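PDB 1LQS: viral interleukin-10 homolog from Human herpesvirus 5, which mimics human interleukin-10, binding the human IL-10 receptor in competition with the host cytokine and triggering immunosuppressive signalling that the virus exploits. Local coordinates for residues W68-Y73 and S101-M106. Numbering follows the deposited sequence.
Sequences WLLRRY and SIYKDM
Y103 reaches out from helix 89-106 and meets L70 and R71 of helix 62-84 with the edge of its ring and its hydroxyl, joining two neighbouring helices of the all-helical IL-10 cytokine fold. The short segments run roughly antiparallel, at 143°, with their axes 11.1 Å apart at closest approach, a gap that the large tyrosine side chain bridges. With CG anti to the backbone N (chi1 -167°), the ring slants across to the facing helix, leaning toward the C-terminal end of its own. L70 meets the edge of this ring near its plane, CD1 lying 3.9 Å from CD1 of Y103. R71 passes the far end of the ring: its CG lies 3.6 Å from Y103 OH, and the chain, extended from CG to NE, carries NE to 2.9 Å from Y103 OH. The guanidinium and ring planes stand almost perpendicular, at 86°. Both polar groups share D67, one turn before R71, which forms a salt bridge to R71 NE through OD2 and a hydrogen bond to Y103 OH through OD1; the carboxylate thus ties the phenol end to helix 62-84. M106, buried, packs on L149 of the second subunit as well as on L70, so the helix pair meets the other subunit here. The M106 side chain crosses L70 at about a right angle, with SD 3.8 Å from L70 CD1, and the bend at chi3 leaves M106 CE 4.1 Å from that same methyl.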
# COMPACT_ATOMS: atom_id res chain seq x y z
N TRP C 68 13.04 10.49 5.82
CA TRP C 68 13.33 11.09 7.11
C TRP C 68 14.68 10.61 7.58
O TRP C 68 15.56 11.43 7.87
CB TRP C 68 12.28 10.72 8.16
CG TRP C 68 12.50 11.48 9.45
CD1 TRP C 68 12.27 12.81 9.66
CD2 TRP C 68 13.09 10.97 10.65
NE1 TRP C 68 12.68 13.16 10.92
CE2 TRP C 68 13.19 12.06 11.56
CE3 TRP C 68 13.54 9.71 11.06
CZ2 TRP C 68 13.73 11.92 12.84
CZ3 TRP C 68 14.08 9.57 12.35
CH2 TRP C 68 14.17 10.67 13.22
N LEU C 69 14.84 9.29 7.66
CA LEU C 69 16.08 8.69 8.12
C LEU C 69 17.31 9.18 7.36
O LEU C 69 18.26 9.68 7.97
CB LEU C 69 16.02 7.17 8.03
CG LEU C 69 15.23 6.48 9.14
CD1 LEU C 69 15.42 4.96 9.02
CD2 LEU C 69 15.69 6.98 10.51
N LEU C 70 17.29 9.03 6.04
CA LEU C 70 18.41 9.45 5.22
C LEU C 70 18.78 10.93 5.43
O LEU C 70 19.96 11.29 5.43
CB LEU C 70 18.09 9.18 3.75
CG LEU C 70 17.94 7.70 3.38
CD1 LEU C 70 17.35 7.56 1.99
CD2 LEU C 70 19.29 7.02 3.46
N ARG C 71 17.77 11.78 5.62
CA ARG C 71 18.03 13.20 5.84
C ARG C 71 18.65 13.40 7.22
O ARG C 71 19.57 14.21 7.40
CB ARG C 71 16.73 14.02 5.75
CG ARG C 71 16.31 14.41 4.36
CD ARG C 71 14.85 14.87 4.33
NE ARG C 71 14.50 15.37 3.00
CZ ARG C 71 14.91 16.55 2.52
NH1 ARG C 71 15.67 17.34 3.27
NH2 ARG C 71 14.59 16.92 1.29
N ARG C 72 18.12 12.66 8.18
CA ARG C 72 18.57 12.73 9.56
C ARG C 72 20.07 12.39 9.64
O ARG C 72 20.83 13.02 10.38
CB ARG C 72 17.71 11.76 10.40
CG ARG C 72 18.13 11.54 11.83
CD ARG C 72 18.31 12.82 12.56
NE ARG C 72 18.08 12.65 13.99
CZ ARG C 72 17.01 13.12 14.63
NH1 ARG C 72 16.07 13.79 13.96
NH2 ARG C 72 16.87 12.93 15.94
N TYR C 73 20.49 11.40 8.87
CA TYR C 73 21.88 11.00 8.87
C TYR C 73 22.75 11.99 8.11
O TYR C 73 23.80 12.41 8.60
CB TYR C 73 22.04 9.63 8.24
CG TYR C 73 21.77 8.49 9.19
CD1 TYR C 73 22.77 7.99 10.00
CD2 TYR C 73 20.53 7.87 9.21
CE1 TYR C 73 22.54 6.88 10.81
CE2 TYR C 73 20.29 6.76 10.01
CZ TYR C 73 21.30 6.27 10.80
OH TYR C 73 21.07 5.13 11.54
N SER C 101 25.41 10.51 -2.36
CA SER C 101 25.32 10.09 -3.75
C SER C 101 24.05 9.29 -3.99
O SER C 101 23.33 9.53 -4.97
CB SER C 101 26.54 9.25 -4.12
OG SER C 101 26.52 8.88 -5.49
N ILE C 102 23.77 8.36 -3.09
CA ILE C 102 22.57 7.54 -3.19
C ILE C 102 21.28 8.38 -3.08
O ILE C 102 20.36 8.20 -3.88
CB ILE C 102 22.55 6.44 -2.09
CG1 ILE C 102 23.75 5.52 -2.26
CG2 ILE C 102 21.26 5.63 -2.18
CD1 ILE C 102 23.76 4.35 -1.33
N TYR C 103 21.23 9.30 -2.11
CA TYR C 103 20.05 10.14 -1.92
C TYR C 103 19.68 10.99 -3.13
O TYR C 103 18.52 11.06 -3.51
CB TYR C 103 20.24 11.08 -0.72
CG TYR C 103 18.96 11.76 -0.28
CD1 TYR C 103 17.88 11.01 0.18
CD2 TYR C 103 18.83 13.14 -0.31
CE1 TYR C 103 16.70 11.62 0.59
CE2 TYR C 103 17.66 13.76 0.10
CZ TYR C 103 16.60 12.99 0.55
OH TYR C 103 15.43 13.59 0.97
N LYS C 104 20.67 11.65 -3.72
CA LYS C 104 20.43 12.47 -4.90
C LYS C 104 19.83 11.64 -6.02
O LYS C 104 19.00 12.14 -6.78
CB LYS C 104 21.74 13.13 -5.37
CG LYS C 104 22.28 14.17 -4.40
CD LYS C 104 23.53 14.86 -4.93
CE LYS C 104 24.05 15.89 -3.92
NZ LYS C 104 25.30 16.57 -4.37
N ASP C 105 20.25 10.38 -6.13
CA ASP C 105 19.72 9.49 -7.16
C ASP C 105 18.34 8.94 -6.83
O ASP C 105 17.55 8.68 -7.73
CB ASP C 105 20.68 8.33 -7.41
CG ASP C 105 21.74 8.66 -8.43
OD1 ASP C 105 22.50 7.73 -8.81
OD2 ASP C 105 21.82 9.85 -8.84
N MET C 106 18.07 8.74 -5.55
CA MET C 106 16.78 8.22 -5.13
C MET C 106 15.64 9.23 -5.33
O MET C 106 14.51 8.84 -5.64
CB MET C 106 16.83 7.80 -3.67
CG MET C 106 17.56 6.51 -3.39
SD MET C 106 17.52 6.22 -1.61
CE MET C 106 15.81 5.79 -1.38